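Local coordinates for protein xylose isomerase-like TIM barrel (Anabaena variabilis ATCC 29413, PDB 2QW5) that probably acts as a sugar or sugar-phosphate isomerase or epimerase and binds zinc and D-xylose at the mouth of a TIM barrel, at residues A[183-187]-A[188-192]; A[127-131]-A[132-136]; A[145-148]-A[149-153]; A[287-290]-A[291-294]. One frame throughout, in Å; residues are numbered along the deposited sequence.

Contact 1 (A[183-187]-A[188-192]). With ZN (zinc ion), chain D; XLS (D-xylose), chain C.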
loop_
_atom_site.group_PDB
_atom_site.type_symbol
_atom_site.label_atom_id
_atom_site.label_comp_id
_atom_site.label_asym_id
_atom_site.label_seq_id
_atom_site.Cartn_x
_atom_site.Cartn_y
_atom_site.Cartn_z
ATOM N N GLU A 183 11.701 2.304 -25.023
ATOM C CA GLU A 183 12.627 2.793 -24.007
ATOM C C GLU A 183 12.971 1.758 -22.924
ATOM O O GLU A 183 12.073 1.258 -22.252
ATOM C CB GLU A 183 12.006 4.043 -23.345
ATOM C CG GLU A 183 12.988 4.803 -22.441
ATOM C CD GLU A 183 12.368 5.995 -21.743
ATOM O OE1 GLU A 183 11.107 6.060 -21.691
ATOM O OE2 GLU A 183 13.178 6.847 -21.248
ATOM N N PRO A 184 14.275 1.412 -22.774
ATOM C CA PRO A 184 14.707 0.679 -21.587
ATOM C C PRO A 184 14.576 1.669 -20.434
ATOM O O PRO A 184 15.006 2.814 -20.576
ATOM C CB PRO A 184 16.179 0.370 -21.853
ATOM C CG PRO A 184 16.400 0.671 -23.285
ATOM C CD PRO A 184 15.418 1.695 -23.660
ATOM N N ILE A 185 13.913 1.258 -19.360
ATOM C CA ILE A 185 13.647 2.132 -18.191
ATOM C C ILE A 185 14.140 1.402 -16.955
ATOM O O ILE A 185 13.921 0.215 -16.841
ATOM C CB ILE A 185 12.142 2.445 -18.096
ATOM C CG1 ILE A 185 11.752 3.448 -19.190
ATOM C CG2 ILE A 185 11.742 3.021 -16.725
ATOM C CD1 ILE A 185 10.266 3.708 -19.347
ATOM N N THR A 186 14.745 2.122 -16.031
ATOM C CA THR A 186 15.294 1.571 -14.807
ATOM C C THR A 186 14.322 0.712 -14.024
ATOM O O THR A 186 13.119 0.977 -14.012
ATOM C CB THR A 186 15.837 2.679 -13.844
ATOM O OG1 THR A 186 16.369 2.053 -12.665
ATOM C CG2 THR A 186 14.766 3.695 -13.423
ATOM N N HIS A 187 14.864 -0.338 -13.408
ATOM C CA HIS A 187 14.135 -1.220 -12.476
ATOM C C HIS A 187 13.409 -0.439 -11.358
ATOM O O HIS A 187 12.416 -0.909 -10.834
ATOM C CB HIS A 187 15.102 -2.195 -11.799
ATOM C CG HIS A 187 16.076 -1.531 -10.860
ATOM N ND1 HIS A 187 15.872 -1.469 -9.498
ATOM C CD2 HIS A 187 17.210 -0.834 -11.099
ATOM C CE1 HIS A 187 16.860 -0.798 -8.944
ATOM N NE2 HIS A 187 17.685 -0.399 -9.892
ATOM N N TRP A 188 13.939 0.729 -10.973
ATOM C CA TRP A 188 13.270 1.579 -9.999
ATOM C C TRP A 188 11.880 2.008 -10.421
ATOM O O TRP A 188 11.037 2.221 -9.543
ATOM C CB TRP A 188 14.104 2.807 -9.644
ATOM C CG TRP A 188 15.205 2.542 -8.672
ATOM C CD1 TRP A 188 16.521 2.610 -8.919
ATOM C CD2 TRP A 188 15.076 2.161 -7.288
ATOM N NE1 TRP A 188 17.234 2.314 -7.792
ATOM C CE2 TRP A 188 16.371 2.060 -6.764
ATOM C CE3 TRP A 188 13.992 1.929 -6.437
ATOM C CZ2 TRP A 188 16.621 1.695 -5.427
ATOM C CZ3 TRP A 188 14.244 1.606 -5.089
ATOM C CH2 TRP A 188 15.553 1.478 -4.616
ATOM N N GLU A 189 11.654 2.167 -11.733
ATOM C CA GLU A 189 10.375 2.615 -12.274
ATOM C C GLU A 189 9.476 1.574 -12.911
ATOM O O GLU A 189 8.299 1.811 -12.947
ATOM C CB GLU A 189 10.590 3.694 -13.330
ATOM C CG GLU A 189 11.293 4.939 -12.859
ATOM C CD GLU A 189 11.485 5.933 -13.978
ATOM O OE1 GLU A 189 10.559 6.154 -14.771
ATOM O OE2 GLU A 189 12.553 6.539 -14.022
ATOM N N THR A 190 9.986 0.432 -13.390
ATOM C CA THR A 190 9.123 -0.476 -14.143
ATOM C C THR A 190 9.762 -1.859 -14.153
ATOM O O THR A 190 10.957 -1.922 -13.985
ATOM C CB THR A 190 8.918 0.114 -15.589
ATOM O OG1 THR A 190 7.699 -0.392 -16.157
ATOM C CG2 THR A 190 10.112 -0.113 -16.503
ATOM N N PRO A 191 8.978 -2.955 -14.305
ATOM C CA PRO A 191 9.558 -4.323 -14.265
ATOM C C PRO A 191 10.460 -4.732 -15.414
ATOM O O PRO A 191 11.338 -5.593 -15.228
ATOM C CB PRO A 191 8.326 -5.213 -14.184
ATOM C CG PRO A 191 7.283 -4.419 -14.855
ATOM C CD PRO A 191 7.511 -3.024 -14.418
ATOM N N GLY A 192 10.259 -4.117 -16.580
ATOM C CA GLY A 192 11.092 -4.355 -17.739
ATOM C C GLY A 192 10.480 -3.805 -19.004
ATOM O O GLY A 192 9.335 -3.408 -18.979
HETATM ZN ZN ZN D . 13.227 8.947 -20.854
HETATM C C1 XLS C . 9.711 7.768 -17.720
HETATM C C2 XLS C . 8.680 7.264 -18.722
HETATM C C3 XLS C . 7.192 7.481 -18.274
HETATM C C4 XLS C . 6.245 7.851 -19.399
HETATM O O1 XLS C . 10.973 7.150 -17.441
HETATM O O2 XLS C . 8.947 7.749 -20.038
HETATM O O3 XLS C . 6.912 8.441 -17.252
HETATM O O4 XLS C . 6.415 6.929 -20.437
HETATM O O HOH W 1 12.308 8.538 -19.092
#
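Ile185 and Glu189 cross at about a right angle, Ile185 CG2 lying 3.6 Å from Glu189 CB, and both side chains reach the bound D-xylose. Ile185 CD1 packs against sugar C2, and Glu189 OE1 comes to 2.9 Å from sugar O1. Glu183 splits its carboxylate between two partners: OE2 binds the zinc ion at 2.1 Å, while OE1 accepts a hydrogen bond from sugar O2 at 3.2 Å. A water 2.0 Å from the zinc ion donates to sugar O1. Asp216, Gln247 and Glu281 complete the protein ligands of the metal.

A tight turn sets Glu189. Thr186 O takes Glu189 N at 3.0 Å, from 52° out of its carbonyl plane, and Thr190 N at 3.2 Å within that plane. With OG1 anti to the backbone N (chi1 -180°), Thr186 also accepts from Trp188 N, an ST turn, and OG1 bonds Asp223. His187 CE1 stands 3.3 Å above the Trp188 ring plane; His187 ND1 bonds Arg294 O of the second subunit, and the Trp188 ring stacks on Trp188 of that subunit. Tyr134 OH is hydrogen-bonded to Glu189 OE1 and helps position it. The zinc site thus meets adjacent sugar oxygens, consistent with, though not proof of, the family's assigned isomerase activity.

Contact 2 (A[127-131]-A[132-136]). With XLS (D-xylose), chain C.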
loop_
_atom_site.group_PDB
_atom_site.type_symbol
_atom_site.label_atom_id
_atom_site.label_comp_id
_atom_site.label_asym_id
_atom_site.label_seq_id
_atom_site.Cartn_x
_atom_site.Cartn_y
_atom_site.Cartn_z
HETATM N N MSE A 127 7.919 7.550 -28.801
HETATM C CA MSE A 127 8.789 6.778 -27.896
HETATM C C MSE A 127 8.123 6.463 -26.584
HETATM O O MSE A 127 7.146 7.097 -26.224
HETATM C CB MSE A 127 10.060 7.571 -27.572
HETATM C CG MSE A 127 9.768 8.951 -26.935
HETATM SE SE MSE A 127 11.010 9.300 -25.619
HETATM C CE MSE A 127 10.614 7.968 -24.260
ATOM N N GLY A 128 8.651 5.466 -25.884
ATOM C CA GLY A 128 8.232 5.207 -24.517
ATOM C C GLY A 128 8.106 3.743 -24.210
ATOM O O GLY A 128 8.533 2.922 -25.011
ATOM N N PRO A 129 7.564 3.422 -23.010
ATOM C CA PRO A 129 7.377 2.067 -22.528
ATOM C C PRO A 129 6.099 1.418 -23.117
ATOM O O PRO A 129 5.113 1.161 -22.398
ATOM C CB PRO A 129 7.304 2.265 -21.016
ATOM C CG PRO A 129 6.661 3.628 -20.878
ATOM C CD PRO A 129 7.124 4.423 -22.004
ATOM N N ILE A 130 6.193 1.067 -24.406
ATOM C CA ILE A 130 5.071 0.556 -25.183
ATOM C C ILE A 130 4.987 -1.004 -25.298
ATOM O O ILE A 130 4.195 -1.501 -26.106
ATOM C CB ILE A 130 4.990 1.235 -26.573
ATOM C CG1 ILE A 130 6.222 0.947 -27.446
ATOM C CG2 ILE A 130 4.779 2.814 -26.404
ATOM C CD1 ILE A 130 6.100 1.415 -28.864
ATOM N N VAL A 131 5.797 -1.728 -24.507
ATOM C CA VAL A 131 5.801 -3.209 -24.483
ATOM C C VAL A 131 5.128 -3.698 -23.188
ATOM O O VAL A 131 4.052 -4.289 -23.219
ATOM C CB VAL A 131 7.227 -3.743 -24.634
ATOM C CG1 VAL A 131 7.225 -5.294 -24.676
ATOM C CG2 VAL A 131 7.913 -3.141 -25.894
ATOM N N ILE A 132 5.774 -3.477 -22.052
ATOM C CA ILE A 132 5.258 -3.852 -20.753
ATOM C C ILE A 132 4.683 -2.517 -20.181
ATOM O O ILE A 132 5.369 -1.479 -20.302
ATOM C CB ILE A 132 6.380 -4.350 -19.820
ATOM C CG1 ILE A 132 7.168 -5.528 -20.452
ATOM C CG2 ILE A 132 5.829 -4.724 -18.435
ATOM C CD1 ILE A 132 6.345 -6.751 -20.707
ATOM N N PRO A 133 3.460 -2.540 -19.598
ATOM C CA PRO A 133 2.823 -1.356 -18.982
ATOM C C PRO A 133 3.728 -0.649 -17.993
ATOM O O PRO A 133 4.298 -1.297 -17.135
ATOM C CB PRO A 133 1.618 -1.954 -18.261
ATOM C CG PRO A 133 1.224 -3.082 -19.126
ATOM C CD PRO A 133 2.544 -3.698 -19.520
ATOM N N TYR A 134 3.840 0.676 -18.119
ATOM C CA TYR A 134 4.783 1.430 -17.323
ATOM C C TYR A 134 4.420 1.421 -15.849
ATOM O O TYR A 134 3.308 1.788 -15.497
ATOM C CB TYR A 134 4.883 2.884 -17.804
ATOM C CG TYR A 134 5.707 3.733 -16.875
ATOM C CD1 TYR A 134 7.102 3.681 -16.902
ATOM C CD2 TYR A 134 5.094 4.595 -15.955
ATOM C CE1 TYR A 134 7.866 4.435 -16.040
ATOM C CE2 TYR A 134 5.853 5.335 -15.077
ATOM C CZ TYR A 134 7.229 5.262 -15.128
ATOM O OH TYR A 134 7.951 6.014 -14.265
ATOM N N GLY A 135 5.385 1.043 -15.007
ATOM C CA GLY A 135 5.212 0.998 -13.552
ATOM C C GLY A 135 4.282 -0.035 -12.973
ATOM O O GLY A 135 3.992 0.055 -11.807
ATOM N N VAL A 136 3.875 -1.045 -13.758
ATOM C CA VAL A 136 2.941 -2.044 -13.336
ATOM C C VAL A 136 3.774 -3.257 -13.008
ATOM O O VAL A 136 3.942 -4.164 -13.830
ATOM C CB VAL A 136 1.856 -2.355 -14.423
ATOM C CG1 VAL A 136 0.864 -3.452 -13.950
ATOM C CG2 VAL A 136 1.087 -1.081 -14.809
HETATM C C1 XLS C . 9.711 7.768 -17.720
HETATM C C2 XLS C . 8.680 7.264 -18.722
HETATM C C3 XLS C . 7.192 7.481 -18.274
HETATM C C4 XLS C . 6.245 7.851 -19.399
HETATM O O1 XLS C . 10.973 7.150 -17.441
HETATM O O2 XLS C . 8.947 7.749 -20.038
HETATM O O3 XLS C . 6.912 8.441 -17.252
HETATM O O4 XLS C . 6.415 6.929 -20.437
HETATM O O HOH W 2 7.448 -1.066 -21.976
#
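Pro129 and Tyr134 meet beside the bound D-xylose, Pro129 CG lying 3.6 Å from Tyr134 CB. The tyrosine ring owes its place to two torsions: CG lies anti to the backbone N (chi1 172°), which carries the ring along the sugar, and chi2 of 79° turns its face to the ligand. Sugar C3 accordingly rests 3.7 Å above the ring plane, over its centre. Pro129 presents CD to sugar O4 at 3.0 Å. Its backbone forms an inverse gamma turn, whose bond from Ile130 N to Gly128 O is weak; the turn bends the chain away from strand 125-128.

Farther round the loop, Ile132 keeps CG1 beside its backbone N (chi1 -56°), which brings CG1 to 4.2 Å from Val131 CG1. A water spans the bend, accepting from Val131 N at 3.1 Å and donating to Ile132 O at 2.7 Å. Val131 O is buried with no partner in the model. Beyond, a type II turn from Pro133 to Val136 places Gly135 at positive phi.

The partner of the Tyr134 hydroxyl is Glu189, whereas the sugar is hydrogen-bonded to, among others, Asn87, Glu183 and His219. The chemistry here is thus a largely apolar wall: an aromatic face against the sugar carbons and proline methylenes at O4 give mainly van der Waals contact, while the polar grip comes from elsewhere.

Contact 3 (A[145-148]-A[149-153])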
loop_
_atom_site.group_PDB
_atom_site.type_symbol
_atom_site.label_atom_id
_atom_site.label_comp_id
_atom_site.label_asym_id
_atom_site.label_seq_id
_atom_site.Cartn_x
_atom_site.Cartn_y
_atom_site.Cartn_z
ATOM N N PRO A 145 4.459 -9.571 -4.327
ATOM C CA PRO A 145 5.337 -9.148 -5.419
ATOM C C PRO A 145 6.088 -10.298 -6.117
ATOM O O PRO A 145 6.320 -11.373 -5.531
ATOM C CB PRO A 145 6.342 -8.209 -4.721
ATOM C CG PRO A 145 5.600 -7.671 -3.622
ATOM C CD PRO A 145 4.853 -8.879 -3.090
ATOM N N ILE A 146 6.461 -10.029 -7.352
ATOM C CA ILE A 146 7.226 -10.970 -8.177
ATOM C C ILE A 146 8.491 -10.233 -8.653
ATOM O O ILE A 146 8.417 -9.259 -9.434
ATOM C CB ILE A 146 6.430 -11.511 -9.388
ATOM C CG1 ILE A 146 5.140 -12.224 -8.927
ATOM C CG2 ILE A 146 7.298 -12.480 -10.202
ATOM C CD1 ILE A 146 4.083 -12.426 -10.024
ATOM N N TRP A 147 9.642 -10.734 -8.203
ATOM C CA TRP A 147 10.950 -10.150 -8.514
ATOM C C TRP A 147 11.984 -11.165 -9.003
ATOM O O TRP A 147 11.720 -12.375 -9.025
ATOM C CB TRP A 147 11.483 -9.481 -7.227
ATOM C CG TRP A 147 10.682 -8.356 -6.697
ATOM C CD1 TRP A 147 9.962 -8.343 -5.539
ATOM C CD2 TRP A 147 10.521 -7.073 -7.283
ATOM N NE1 TRP A 147 9.348 -7.116 -5.377
ATOM C CE2 TRP A 147 9.697 -6.316 -6.424
ATOM C CE3 TRP A 147 11.009 -6.476 -8.441
ATOM C CZ2 TRP A 147 9.330 -4.993 -6.716
ATOM C CZ3 TRP A 147 10.679 -5.176 -8.711
ATOM C CH2 TRP A 147 9.823 -4.452 -7.859
ATOM N N SER A 148 13.147 -10.629 -9.380
ATOM C CA SER A 148 14.362 -11.356 -9.702
ATOM C C SER A 148 14.108 -12.549 -10.628
ATOM O O SER A 148 13.428 -12.390 -11.652
ATOM C CB SER A 148 15.123 -11.706 -8.384
ATOM O OG SER A 148 16.367 -12.380 -8.635
ATOM N N ASP A 149 14.599 -13.733 -10.284
ATOM C CA ASP A 149 14.501 -14.863 -11.199
ATOM C C ASP A 149 13.097 -15.165 -11.631
ATOM O O ASP A 149 12.862 -15.348 -12.830
ATOM C CB ASP A 149 15.175 -16.113 -10.633
ATOM C CG ASP A 149 16.653 -15.898 -10.371
ATOM O OD1 ASP A 149 16.990 -15.031 -9.532
ATOM O OD2 ASP A 149 17.479 -16.588 -10.996
ATOM N N GLU A 150 12.183 -15.164 -10.668
ATOM C CA GLU A 150 10.764 -15.414 -10.935
ATOM C C GLU A 150 10.191 -14.348 -11.900
ATOM O O GLU A 150 9.484 -14.670 -12.845
ATOM C CB GLU A 150 9.979 -15.445 -9.622
ATOM C CG GLU A 150 8.569 -15.993 -9.779
ATOM C CD GLU A 150 7.747 -15.944 -8.517
ATOM O OE1 GLU A 150 8.154 -15.302 -7.509
ATOM O OE2 GLU A 150 6.642 -16.539 -8.564
ATOM N N LEU A 151 10.507 -13.091 -11.668
ATOM C CA LEU A 151 10.082 -12.024 -12.568
ATOM C C LEU A 151 10.623 -12.228 -13.991
ATOM O O LEU A 151 9.881 -12.062 -14.964
ATOM C CB LEU A 151 10.505 -10.617 -12.057
ATOM C CG LEU A 151 10.146 -9.463 -12.966
ATOM C CD1 LEU A 151 8.622 -9.423 -13.237
ATOM C CD2 LEU A 151 10.647 -8.145 -12.321
ATOM N N GLN A 152 11.893 -12.606 -14.107
ATOM C CA GLN A 152 12.521 -12.817 -15.439
ATOM C C GLN A 152 11.845 -13.975 -16.207
ATOM O O GLN A 152 11.646 -13.861 -17.398
ATOM C CB GLN A 152 14.060 -12.978 -15.333
ATOM C CG GLN A 152 14.778 -11.666 -14.887
ATOM C CD GLN A 152 14.548 -10.489 -15.830
ATOM O OE1 GLN A 152 14.473 -10.676 -17.040
ATOM N NE2 GLN A 152 14.419 -9.255 -15.278
ATOM N N GLU A 153 11.451 -15.035 -15.514
ATOM C CA GLU A 153 10.710 -16.149 -16.134
ATOM C C GLU A 153 9.330 -15.691 -16.619
ATOM O O GLU A 153 8.937 -16.031 -17.744
ATOM C CB GLU A 153 10.593 -17.358 -15.186
ATOM C CG GLU A 153 11.902 -18.038 -14.898
ATOM C CD GLU A 153 12.566 -18.586 -16.183
ATOM O OE1 GLU A 153 11.905 -19.277 -17.001
ATOM O OE2 GLU A 153 13.748 -18.289 -16.390
HETATM O O HOH W 3 5.939 -14.086 -5.654
HETATM O O HOH W 4 9.655 -12.940 -6.419
#
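Ser148 and Asp149 are brought together by their first torsions: Ser148 OG swings opposite its backbone N (chi1 -178°), and Asp149 CG stays beside its own N (chi1 -60°). Ser148 OG thereby comes 2.9 Å from Asp149 OD1, although its proton could instead go to Arg297 O of the second subunit. Asp149 OD1 accepts from Lys299 N of that subunit.

The extended Glu150 side chain runs past Ile146, whose CG2 lies 3.8 Å from Glu150 CG. Two waters donate to Glu150 OE1, at 3.1 and 3.0 Å from it; the first donates to Pro145 O as well, and the second accepts from Trp147 N, so the carboxylate is tied to the incoming loop by solvent. Leu151 CD2 touches Trp147 CE3 at 4.2 Å.

Two backbone bonds mark the first turn. Leu151 N reaches Trp147 O at 3.0 Å, and Gln152 N reaches Ser148 O at 2.9 Å. Gln152 NE2 continues the intersubunit series to Thr296 O of the second subunit. These features describe the start of helix 148-176, where the long loop after strand 125-128 of the TIM barrel enters its helix against a neighbouring subunit.

Contact 4 (A[287-290]-A[291-294])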
loop_
_atom_site.group_PDB
_atom_site.type_symbol
_atom_site.label_atom_id
_atom_site.label_comp_id
_atom_site.label_asym_id
_atom_site.label_seq_id
_atom_site.Cartn_x
_atom_site.Cartn_y
_atom_site.Cartn_z
ATOM N N PRO A 287 3.178 17.277 -9.218
ATOM C CA PRO A 287 2.384 16.201 -8.591
ATOM C C PRO A 287 2.426 14.832 -9.296
ATOM O O PRO A 287 2.488 13.799 -8.619
ATOM C CB PRO A 287 0.980 16.791 -8.584
ATOM C CG PRO A 287 1.232 18.259 -8.346
ATOM C CD PRO A 287 2.391 18.538 -9.270
ATOM N N ALA A 288 2.492 14.811 -10.628
ATOM C CA ALA A 288 2.546 13.536 -11.339
ATOM C C ALA A 288 3.793 12.684 -11.046
ATOM O O ALA A 288 3.709 11.466 -11.172
ATOM C CB ALA A 288 2.357 13.740 -12.848
ATOM N N PHE A 289 4.911 13.307 -10.608
ATOM C CA PHE A 289 6.170 12.616 -10.416
ATOM C C PHE A 289 6.719 12.539 -9.009
ATOM O O PHE A 289 7.584 11.714 -8.787
ATOM C CB PHE A 289 7.250 13.214 -11.337
ATOM C CG PHE A 289 6.907 13.107 -12.806
ATOM C CD1 PHE A 289 6.609 11.869 -13.363
ATOM C CD2 PHE A 289 6.888 14.226 -13.621
ATOM C CE1 PHE A 289 6.262 11.753 -14.704
ATOM C CE2 PHE A 289 6.540 14.116 -14.967
ATOM C CZ PHE A 289 6.240 12.881 -15.503
ATOM N N THR A 290 6.255 13.378 -8.080
ATOM C CA THR A 290 6.846 13.402 -6.721
ATOM C C THR A 290 6.831 12.044 -6.030
ATOM O O THR A 290 7.864 11.581 -5.511
ATOM C CB THR A 290 6.232 14.527 -5.866
ATOM O OG1 THR A 290 4.807 14.497 -6.006
ATOM C CG2 THR A 290 6.751 15.849 -6.334
ATOM N N ASN A 291 5.700 11.357 -6.117
ATOM C CA ASN A 291 5.600 10.018 -5.541
ATOM C C ASN A 291 6.233 8.907 -6.391
ATOM O O ASN A 291 6.978 8.120 -5.855
ATOM C CB ASN A 291 4.140 9.667 -5.222
ATOM C CG ASN A 291 4.005 8.504 -4.231
ATOM O OD1 ASN A 291 3.466 7.467 -4.567
ATOM N ND2 ASN A 291 4.506 8.672 -3.044
ATOM N N SER A 292 5.946 8.864 -7.692
ATOM C CA SER A 292 6.436 7.781 -8.580
ATOM C C SER A 292 7.945 7.773 -8.757
ATOM O O SER A 292 8.535 6.695 -8.876
ATOM C CB SER A 292 5.733 7.802 -9.941
ATOM O OG SER A 292 6.033 8.979 -10.625
ATOM N N LEU A 293 8.560 8.963 -8.766
ATOM C CA LEU A 293 10.030 9.123 -8.828
ATOM C C LEU A 293 10.694 9.423 -7.469
ATOM O O LEU A 293 11.918 9.614 -7.416
ATOM C CB LEU A 293 10.420 10.154 -9.878
ATOM C CG LEU A 293 9.948 9.898 -11.329
ATOM C CD1 LEU A 293 10.622 10.850 -12.246
ATOM C CD2 LEU A 293 10.231 8.479 -11.787
ATOM N N ARG A 294 9.907 9.482 -6.387
ATOM C CA ARG A 294 10.415 9.699 -5.006
ATOM C C ARG A 294 11.285 10.929 -4.962
ATOM O O ARG A 294 12.451 10.887 -4.603
ATOM C CB ARG A 294 11.122 8.427 -4.489
ATOM C CG ARG A 294 10.115 7.278 -4.385
ATOM C CD ARG A 294 10.773 6.033 -3.857
ATOM N NE ARG A 294 9.765 5.058 -3.490
ATOM C CZ ARG A 294 9.989 3.821 -3.051
ATOM N NH1 ARG A 294 11.204 3.303 -2.982
ATOM N NH2 ARG A 294 8.951 3.072 -2.707
HETATM O O HOH W 5 3.850 10.663 -8.393
#
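Phe289 and Leu293 are joined by a backbone hydrogen bond, Leu293 N to Phe289 O, at 2.9 Å. A weak bond runs from Ser292 OG toward Ala288 O at 3.4 Å, and that proton has another acceptor nearby. Water also joins the segments, accepting from Ser292 N at 2.8 Å and donating weakly to Ala288 O.

The backbone bond lies at the end of the short, weakly bonded helix about 287-290. The helix closes in a Schellman motif, with Arg294 at positive phi (53°) as the C-prime residue, a weak Arg294 N to Asn291 O bond at 3.3 Å, and the N-H of the following residue directed to Thr290 O.

Around the Phe289 side chain, Phe289 CB meets Leu293 CD1 at 4.2 Å. Ser292 OG lies at the edge of the Phe289 ring, near its plane and 4.0 Å from CD1. The same ring makes edge-to-face contacts with Phe283 and Phe16, and the Phe289 side chain comes within about 4 Å of the bound D-xylose.

Contacts with the second subunit are both polar and apolar: Arg294 NH1 bonds Trp188 O of that subunit, while Leu293 packs on the side chain of the same Trp188.

In the fold
From the N terminus, contact 2 comes first, turning the chain at the end of strand 125-128. Contact 3 follows in the same strand-to-helix connection, closing the loop into helix 148-176, about 17 Å from contact 2 between centres. Contact 1 turns the loop between strand 179-182 and helix 196-203, and contact 4 ends the helix that follows strand 278-280. All four are local and in series; none nests or crosses. Contacts 1 and 2 join adjacent barrel loops around the sugar, among other ways through a probable hydrogen bond of 3.0 Å between Thr190 OG1 and Gly135 N. Leu293 brings contact 4 against Glu189, and contacts 1, 3 and 4 all reach the second subunit.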